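Local coordinates for putative glycosyltransferase (Mannosyltransferase) involved in glycosylating the PBCV-1 major capsid protein (Paramecium bursaria Chlorella virus 1, PDB 2P6W), which probably transfers a sugar from a UDP-sugar donor, with manganese bound in this N-terminal domain, in glycosylating the major capsid protein of the virus, at residues V194-T199 / D205-M210; T19-K24 / L79-Y84. One frame throughout, in Å; residues are numbered along the deposited sequence.

Interaction 1 (V194-T199 / D205-M210). With MN (manganese (II) ion), chain B.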
ATOM      1  N   VAL A 194      -7.878  -4.204   5.208  1.00 22.13           N
ATOM      2  CA  VAL A 194      -8.036  -5.625   4.975  1.00 22.32           C
ATOM      3  C   VAL A 194      -7.470  -5.935   3.583  1.00 22.49           C
ATOM      4  O   VAL A 194      -7.813  -5.277   2.604  1.00 22.51           O
ATOM      5  CB  VAL A 194      -9.518  -6.041   5.057  1.00 22.88           C
ATOM      6  CG1 VAL A 194      -9.670  -7.530   4.756  1.00 23.57           C
ATOM      7  CG2 VAL A 194     -10.097  -5.709   6.437  1.00 23.90           C
ATOM      8  N   HIS A 195      -6.607  -6.938   3.480  1.00 21.71           N
ATOM      9  CA  HIS A 195      -5.851  -7.127   2.253  1.00 21.47           C
ATOM     10  C   HIS A 195      -6.215  -8.468   1.591  1.00 20.85           C
ATOM     11  O   HIS A 195      -5.952  -9.523   2.141  1.00 20.66           O
ATOM     12  CB  HIS A 195      -4.354  -7.026   2.570  1.00 21.33           C
ATOM     13  CG  HIS A 195      -3.454  -7.172   1.382  1.00 21.72           C
ATOM     14  ND1 HIS A 195      -2.075  -7.174   1.496  1.00 20.37           N
ATOM     15  CD2 HIS A 195      -3.724  -7.306   0.057  1.00 21.94           C
ATOM     16  CE1 HIS A 195      -1.539  -7.305   0.291  1.00 21.70           C
ATOM     17  NE2 HIS A 195      -2.517  -7.395  -0.598  1.00 22.57           N
ATOM     18  N   MET A 196      -6.890  -8.405   0.448  1.00 20.61           N
ATOM     19  CA  MET A 196      -7.271  -9.623  -0.282  1.00 21.07           C
ATOM     20  C   MET A 196      -6.099 -10.159  -1.107  1.00 22.02           C
ATOM     21  O   MET A 196      -6.168 -10.251  -2.333  1.00 23.11           O
ATOM     22  CB  MET A 196      -8.491  -9.343  -1.173  1.00 21.10           C
ATOM     23  CG  MET A 196      -9.730  -8.837  -0.429  1.00 21.99           C
ATOM     24  SD  MET A 196     -11.075  -8.469  -1.597  1.00 21.82           S
ATOM     25  CE  MET A 196     -10.353  -7.102  -2.514  1.00 22.66           C
ATOM     26  N   CYS A 197      -5.039 -10.553  -0.415  1.00 22.21           N
ATOM     27  CA  CYS A 197      -3.778 -10.891  -1.054  1.00 22.50           C
ATOM     28  C   CYS A 197      -3.807 -12.278  -1.692  1.00 23.13           C
ATOM     29  O   CYS A 197      -4.305 -13.229  -1.087  1.00 24.44           O
ATOM     30  CB  CYS A 197      -2.683 -10.820   0.001  1.00 21.47           C
ATOM     31  SG  CYS A 197      -1.015 -10.958  -0.619  1.00 24.20           S
ATOM     32  N   GLY A 198      -3.311 -12.374  -2.929  1.00 23.89           N
ATOM     33  CA  GLY A 198      -3.067 -13.670  -3.575  1.00 24.39           C
ATOM     34  C   GLY A 198      -4.271 -14.343  -4.198  1.00 25.14           C
ATOM     35  O   GLY A 198      -4.159 -15.460  -4.728  1.00 26.76           O
ATOM     36  N   THR A 199      -5.410 -13.665  -4.180  1.00 24.13           N
ATOM     37  CA  THR A 199      -6.649 -14.257  -4.691  1.00 23.80           C
ATOM     38  C   THR A 199      -6.969 -13.726  -6.087  1.00 23.66           C
ATOM     39  O   THR A 199      -6.381 -12.740  -6.534  1.00 23.92           O
ATOM     40  CB  THR A 199      -7.815 -13.979  -3.729  1.00 24.20           C
ATOM     41  OG1 THR A 199      -7.907 -12.572  -3.504  1.00 22.70           O
ATOM     42  CG2 THR A 199      -7.556 -14.663  -2.377  1.00 25.88           C
ATOM     43  N   ASP A 205     -14.123 -10.069  -6.310  1.00 22.47           N
ATOM     44  CA  ASP A 205     -15.458  -9.534  -6.577  1.00 23.15           C
ATOM     45  C   ASP A 205     -16.429 -10.130  -5.564  1.00 23.52           C
ATOM     46  O   ASP A 205     -17.232  -9.420  -4.970  1.00 24.00           O
ATOM     47  CB  ASP A 205     -15.947  -9.914  -7.975  1.00 23.32           C
ATOM     48  CG  ASP A 205     -15.255  -9.148  -9.096  1.00 24.25           C
ATOM     49  OD1 ASP A 205     -14.423  -8.252  -8.836  1.00 23.55           O
ATOM     50  OD2 ASP A 205     -15.570  -9.461 -10.280  1.00 27.24           O
ATOM     51  N   GLU A 206     -16.345 -11.449  -5.381  1.00 24.00           N
ATOM     52  CA  GLU A 206     -17.259 -12.149  -4.486  1.00 25.10           C
ATOM     53  C   GLU A 206     -17.061 -11.702  -3.031  1.00 25.01           C
ATOM     54  O   GLU A 206     -18.039 -11.505  -2.302  1.00 25.56           O
ATOM     55  CB  GLU A 206     -17.094 -13.668  -4.644  1.00 25.68           C
ATOM     56  CG  GLU A 206     -18.165 -14.484  -3.916  1.00 29.54           C
ATOM     57  CD  GLU A 206     -18.423 -15.841  -4.555  1.00 35.07           C
ATOM     58  OE1 GLU A 206     -17.454 -16.501  -5.001  1.00 36.90           O
ATOM     59  OE2 GLU A 206     -19.607 -16.254  -4.594  1.00 37.43           O
ATOM     60  N   HIS A 207     -15.808 -11.515  -2.618  1.00 24.85           N
ATOM     61  CA  HIS A 207     -15.521 -11.013  -1.268  1.00 24.97           C
ATOM     62  C   HIS A 207     -16.126  -9.631  -1.095  1.00 25.41           C
ATOM     63  O   HIS A 207     -16.812  -9.365  -0.105  1.00 26.22           O
ATOM     64  CB  HIS A 207     -14.016 -10.941  -1.003  1.00 25.32           C
ATOM     65  CG  HIS A 207     -13.665 -10.665   0.424  1.00 26.49           C
ATOM     66  ND1 HIS A 207     -13.489  -9.389   0.914  1.00 27.50           N
ATOM     67  CD2 HIS A 207     -13.440 -11.504   1.463  1.00 25.80           C
ATOM     68  CE1 HIS A 207     -13.169  -9.454   2.198  1.00 22.94           C
ATOM     69  NE2 HIS A 207     -13.151 -10.725   2.556  1.00 27.79           N
ATOM     70  N   MET A 208     -15.873  -8.747  -2.060  1.00 25.16           N
ATOM     71  CA  MET A 208     -16.330  -7.375  -1.923  1.00 25.57           C
ATOM     72  C   MET A 208     -17.853  -7.243  -1.858  1.00 26.82           C
ATOM     73  O   MET A 208     -18.368  -6.355  -1.181  1.00 26.50           O
ATOM     74  CB  MET A 208     -15.709  -6.473  -2.989  1.00 25.12           C
ATOM     75  CG  MET A 208     -14.190  -6.297  -2.818  1.00 25.15           C
ATOM     76  SD  MET A 208     -13.698  -5.784  -1.151  1.00 22.77           S
ATOM     77  CE  MET A 208     -14.532  -4.190  -0.998  1.00 23.15           C
ATOM     78  N   GLU A 209     -18.563  -8.151  -2.527  1.00 28.27           N
ATOM     79  CA  GLU A 209     -20.025  -8.182  -2.462  1.00 30.51           C
ATOM     80  C   GLU A 209     -20.540  -8.417  -1.047  1.00 32.33           C
ATOM     81  O   GLU A 209     -21.625  -7.938  -0.680  1.00 33.49           O
ATOM     82  CB  GLU A 209     -20.580  -9.256  -3.403  1.00 30.18           C
ATOM     83  CG  GLU A 209     -20.583  -8.853  -4.863  1.00 29.96           C
ATOM     84  CD  GLU A 209     -20.983  -9.997  -5.788  1.00 30.54           C
ATOM     85  OE1 GLU A 209     -21.800 -10.846  -5.356  1.00 32.14           O
ATOM     86  OE2 GLU A 209     -20.471 -10.048  -6.937  1.00 27.83           O
ATOM     87  N   MET A 210     -19.767  -9.153  -0.253  1.00 34.34           N
ATOM     88  CA  MET A 210     -20.151  -9.454   1.120  1.00 37.30           C
ATOM     89  C   MET A 210     -19.770  -8.331   2.075  1.00 37.37           C
ATOM     90  O   MET A 210     -20.295  -8.259   3.197  1.00 37.48           O
ATOM     91  CB  MET A 210     -19.564 -10.796   1.568  1.00 37.10           C
ATOM     92  CG  MET A 210     -20.263 -11.988   0.918  1.00 39.19           C
ATOM     93  SD  MET A 210     -19.526 -13.563   1.377  1.00 42.51           S
ATOM     94  CE  MET A 210     -18.114 -13.614   0.274  1.00 41.81           C
TER
HETATM   95 MN    MN B 214      -2.137  -7.087  -2.865  1.00 22.11          MN

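Interaction 2 (T19-K24 / L79-Y84). With MN (manganese (II) ion), chain B.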
ATOM      1  N   THR A  19     -13.015  -3.755 -13.707  1.00 22.56           N
ATOM      2  CA  THR A  19     -12.722  -4.669 -12.626  1.00 22.80           C
ATOM      3  C   THR A  19     -13.506  -4.209 -11.414  1.00 22.40           C
ATOM      4  O   THR A  19     -13.181  -3.191 -10.808  1.00 22.58           O
ATOM      5  CB  THR A  19     -11.216  -4.743 -12.357  1.00 22.48           C
ATOM      6  OG1 THR A  19     -10.570  -5.215 -13.552  1.00 25.13           O
ATOM      7  CG2 THR A  19     -10.945  -5.708 -11.236  1.00 22.32           C
ATOM      8  N   ILE A  20     -14.571  -4.952 -11.104  1.00 21.91           N
ATOM      9  CA  ILE A  20     -15.533  -4.531 -10.090  1.00 21.88           C
ATOM     10  C   ILE A  20     -14.944  -4.416  -8.687  1.00 21.85           C
ATOM     11  O   ILE A  20     -15.153  -3.403  -8.020  1.00 22.16           O
ATOM     12  CB  ILE A  20     -16.807  -5.406 -10.124  1.00 22.27           C
ATOM     13  CG1 ILE A  20     -17.524  -5.212 -11.458  1.00 21.91           C
ATOM     14  CG2 ILE A  20     -17.755  -5.081  -8.958  1.00 21.77           C
ATOM     15  CD1 ILE A  20     -17.810  -3.734 -11.834  1.00 27.65           C
ATOM     16  N   TYR A  21     -14.176  -5.412  -8.245  1.00 21.43           N
ATOM     17  CA  TYR A  21     -13.660  -5.325  -6.870  1.00 21.32           C
ATOM     18  C   TYR A  21     -12.838  -4.062  -6.653  1.00 21.72           C
ATOM     19  O   TYR A  21     -12.892  -3.465  -5.577  1.00 22.05           O
ATOM     20  CB  TYR A  21     -12.858  -6.553  -6.464  1.00 22.06           C
ATOM     21  CG  TYR A  21     -11.452  -6.620  -6.995  1.00 20.49           C
ATOM     22  CD1 TYR A  21     -10.396  -5.914  -6.373  1.00 20.72           C
ATOM     23  CD2 TYR A  21     -11.152  -7.420  -8.095  1.00 22.17           C
ATOM     24  CE1 TYR A  21      -9.091  -5.971  -6.865  1.00 18.85           C
ATOM     25  CE2 TYR A  21      -9.853  -7.503  -8.582  1.00 21.29           C
ATOM     26  CZ  TYR A  21      -8.824  -6.786  -7.963  1.00 21.10           C
ATOM     27  OH  TYR A  21      -7.539  -6.897  -8.461  1.00 22.30           O
ATOM     28  N   ALA A  22     -12.102  -3.642  -7.681  1.00 22.42           N
ATOM     29  CA  ALA A  22     -11.237  -2.472  -7.547  1.00 22.38           C
ATOM     30  C   ALA A  22     -12.045  -1.181  -7.562  1.00 22.79           C
ATOM     31  O   ALA A  22     -11.651  -0.202  -6.938  1.00 22.07           O
ATOM     32  CB  ALA A  22     -10.178  -2.471  -8.639  1.00 22.63           C
ATOM     33  N   ARG A  23     -13.181  -1.176  -8.264  1.00 22.90           N
ATOM     34  CA  ARG A  23     -14.101  -0.035  -8.157  1.00 23.74           C
ATOM     35  C   ARG A  23     -14.545   0.087  -6.706  1.00 23.24           C
ATOM     36  O   ARG A  23     -14.586   1.187  -6.154  1.00 22.74           O
ATOM     37  CB  ARG A  23     -15.317  -0.199  -9.087  1.00 23.40           C
ATOM     38  CG  ARG A  23     -16.156   1.076  -9.210  1.00 28.29           C
ATOM     39  CD  ARG A  23     -17.258   0.976 -10.278  1.00 28.61           C
ATOM     40  NE  ARG A  23     -18.083  -0.233 -10.194  1.00 38.05           N
ATOM     41  CZ  ARG A  23     -19.019  -0.457  -9.271  1.00 40.89           C
ATOM     42  NH1 ARG A  23     -19.260   0.437  -8.314  1.00 42.10           N
ATOM     43  NH2 ARG A  23     -19.713  -1.589  -9.298  1.00 42.47           N
ATOM     44  N   LYS A  24     -14.870  -1.048  -6.095  1.00 22.27           N
ATOM     45  CA  LYS A  24     -15.420  -1.048  -4.741  1.00 22.63           C
ATOM     46  C   LYS A  24     -14.384  -0.657  -3.697  1.00 22.31           C
ATOM     47  O   LYS A  24     -14.672   0.144  -2.801  1.00 22.66           O
ATOM     48  CB  LYS A  24     -16.060  -2.397  -4.420  1.00 23.04           C
ATOM     49  CG  LYS A  24     -17.324  -2.644  -5.234  1.00 25.26           C
ATOM     50  CD  LYS A  24     -17.933  -3.960  -4.859  1.00 29.95           C
ATOM     51  CE  LYS A  24     -19.330  -4.116  -5.413  1.00 31.02           C
ATOM     52  NZ  LYS A  24     -19.922  -5.293  -4.752  1.00 32.70           N
ATOM     53  N   LEU A  79      -1.857   1.859  -0.947  1.00 19.98           N
ATOM     54  CA  LEU A  79      -2.690   0.664  -0.757  1.00 19.78           C
ATOM     55  C   LEU A  79      -2.901  -0.028  -2.091  1.00 20.08           C
ATOM     56  O   LEU A  79      -3.327   0.619  -3.070  1.00 20.41           O
ATOM     57  CB  LEU A  79      -4.077   1.052  -0.224  1.00 19.46           C
ATOM     58  CG  LEU A  79      -4.130   1.820   1.090  1.00 19.86           C
ATOM     59  CD1 LEU A  79      -5.587   2.106   1.443  1.00 21.87           C
ATOM     60  CD2 LEU A  79      -3.405   1.122   2.237  1.00 21.76           C
ATOM     61  N   ASP A  80      -2.628  -1.335  -2.148  1.00 20.09           N
ATOM     62  CA  ASP A  80      -2.970  -2.132  -3.345  1.00 20.26           C
ATOM     63  C   ASP A  80      -4.456  -1.957  -3.632  1.00 20.32           C
ATOM     64  O   ASP A  80      -5.248  -1.727  -2.710  1.00 19.55           O
ATOM     65  CB  ASP A  80      -2.745  -3.629  -3.107  1.00 20.56           C
ATOM     66  CG  ASP A  80      -1.286  -4.039  -3.183  1.00 21.98           C
ATOM     67  OD1 ASP A  80      -0.414  -3.173  -3.411  1.00 21.58           O
ATOM     68  OD2 ASP A  80      -1.023  -5.251  -3.008  1.00 20.79           O
ATOM     69  N   SER A  81      -4.855  -2.100  -4.888  1.00 19.64           N
ATOM     70  CA  SER A  81      -6.283  -2.046  -5.209  1.00 20.26           C
ATOM     71  C   SER A  81      -7.065  -3.243  -4.655  1.00 20.53           C
ATOM     72  O   SER A  81      -8.306  -3.253  -4.699  1.00 20.33           O
ATOM     73  CB  SER A  81      -6.500  -1.925  -6.725  1.00 20.64           C
ATOM     74  OG  SER A  81      -5.837  -2.984  -7.404  1.00 21.51           O
ATOM     75  N   ASP A  82      -6.353  -4.225  -4.105  1.00 20.41           N
ATOM     76  CA  ASP A  82      -7.002  -5.360  -3.453  1.00 20.18           C
ATOM     77  C   ASP A  82      -7.024  -5.180  -1.910  1.00 20.58           C
ATOM     78  O   ASP A  82      -7.264  -6.124  -1.158  1.00 20.68           O
ATOM     79  CB  ASP A  82      -6.345  -6.659  -3.884  1.00 20.90           C
ATOM     80  CG  ASP A  82      -4.830  -6.557  -3.955  1.00 23.57           C
ATOM     81  OD1 ASP A  82      -4.290  -6.312  -5.064  1.00 25.23           O
ATOM     82  OD2 ASP A  82      -4.173  -6.716  -2.913  1.00 26.01           O
ATOM     83  N   VAL A  83      -6.811  -3.944  -1.460  1.00 20.34           N
ATOM     84  CA  VAL A  83      -6.925  -3.614  -0.035  1.00 21.02           C
ATOM     85  C   VAL A  83      -8.161  -2.727   0.157  1.00 21.87           C
ATOM     86  O   VAL A  83      -8.430  -1.854  -0.665  1.00 21.69           O
ATOM     87  CB  VAL A  83      -5.655  -2.869   0.477  1.00 20.60           C
ATOM     88  CG1 VAL A  83      -5.884  -2.341   1.876  1.00 21.02           C
ATOM     89  CG2 VAL A  83      -4.433  -3.797   0.461  1.00 20.43           C
ATOM     90  N   TYR A  84      -8.930  -2.943   1.222  1.00 22.29           N
ATOM     91  CA  TYR A  84     -10.038  -2.020   1.474  1.00 22.78           C
ATOM     92  C   TYR A  84     -10.092  -1.594   2.931  1.00 23.07           C
ATOM     93  O   TYR A  84      -9.373  -2.121   3.771  1.00 23.03           O
ATOM     94  CB  TYR A  84     -11.370  -2.622   1.041  1.00 23.73           C
ATOM     95  CG  TYR A  84     -11.778  -3.853   1.816  1.00 23.93           C
ATOM     96  CD1 TYR A  84     -12.613  -3.762   2.929  1.00 24.43           C
ATOM     97  CD2 TYR A  84     -11.357  -5.119   1.408  1.00 22.46           C
ATOM     98  CE1 TYR A  84     -12.990  -4.895   3.630  1.00 23.67           C
ATOM     99  CE2 TYR A  84     -11.734  -6.270   2.100  1.00 23.79           C
ATOM    100  CZ  TYR A  84     -12.554  -6.150   3.220  1.00 24.74           C
ATOM    101  OH  TYR A  84     -12.937  -7.281   3.903  1.00 27.15           O
TER
HETATM  102 MN    MN B 214      -2.137  -7.087  -2.865  1.00 22.11          MN
HETATM  103  O   HOH W   1      -5.592  -5.737  -7.257  1.00 22.20           O

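Interaction 1 (V194-T199 / D205-M210)
The backbone oxygen of M196, whose side chain carries the contact with H207 and M208, takes a hydrogen bond from R204 NH2. A second, weak bond comes from T199 OG1, 3.1 Å from M196 O, although that hydroxyl proton has another acceptor within reach. T199 OG1 thus closes back on the type II turn M196-T199 that it ends, while R204 ties the turn to helix 201-210. From here the M196 side chain reaches across to the helix. Its CG is anti to the carbonyl carbon (chi1 -58°) and lies over one face of the H207 ring. Its SD sits 4.3 Å from the H207 ring centroid and 48° off the normal, an oblique Met-aromatic contact. The bend at chi3 (-65°) then carries the methyl to M208, with M196 CE 3.9 Å from M208 CG, while the two SD atoms of M196 and M208 are 3.8 Å apart. Just before the turn, H195 NE2 binds manganese at 2.3 Å. C197 CB lies over the centre of the H195 ring, and H195 ND1 is hydrogen-bonded to N178 OD1, which would fix the rotation of the ring. No hydrogen bond joins 194-199 to 205-210, so cohesion between them rests on polarisable sulfur and ring surface. C197 and G198, like R204, bind UDP, so this apolar contact backs the nucleotide end of the site.

Interaction 2 (T19-K24 / L79-Y84)
Y21 leaves helix 20-36 with CG between the backbone N and the carbonyl carbon (chi1 78°), which brings the far end of the ring close to the turn D80-V83. Its CD1 comes to 3.8 Å from S81 O. The next atom, CE1, approaches S81 O at 3.6 Å, and the oxygen lies at the ring edge, near its plane. Y21 CE1 is also 4.0 Å from D82 CA. At the tip, Y21 OH is hydrogen-bonded to a water at 2.6 Å. That water donates to D82 OD1 over 2.6 Å and is 2.8 Å from S81 OG, which is also hydrogen-bonded to H14 ND1. The turn is type I, closed by V83 N to D80 O, and carries the DxD motif of a GT-A glycosyltransferase: D80 OD2 and D82 OD2 both bind manganese, the latter at 2.1 Å, and H195 is the third protein ligand. With D82 OD2 on the metal, D82 OD1 accepts from the water that also binds Y21 OH, which places the tyrosine in the second shell; R204 NH1 adds a weak, long ion pair to OD1. Beside the ring, A22 CB meets S81 CB at 4.2 Å, and T25 OG1 hydrogen-bonds to S81 O.

From the N terminus, helix 20-36 opens interaction 2, and the chain passes through strand 39-43, helices 52-57 and 59-69 and strand 75-79 before residues 79-84 close that loop of 54 residues. It then builds the rest of the large sheet and returns as strand 193-195, which pairs with 83-85 in the small sheet. Interaction 1 follows as a short closure, only five residues between its segments. The two loops lie in series, neither nested nor crossed, yet two probable hydrogen bonds join them: M196 N, 2.8 Å from D82 O, links the turn after strand 193-195 to the DxD turn, and D205 OD1, 2.9 Å from Y21 N, links helix 201-210 to helix 20-36. Both contacts share manganese.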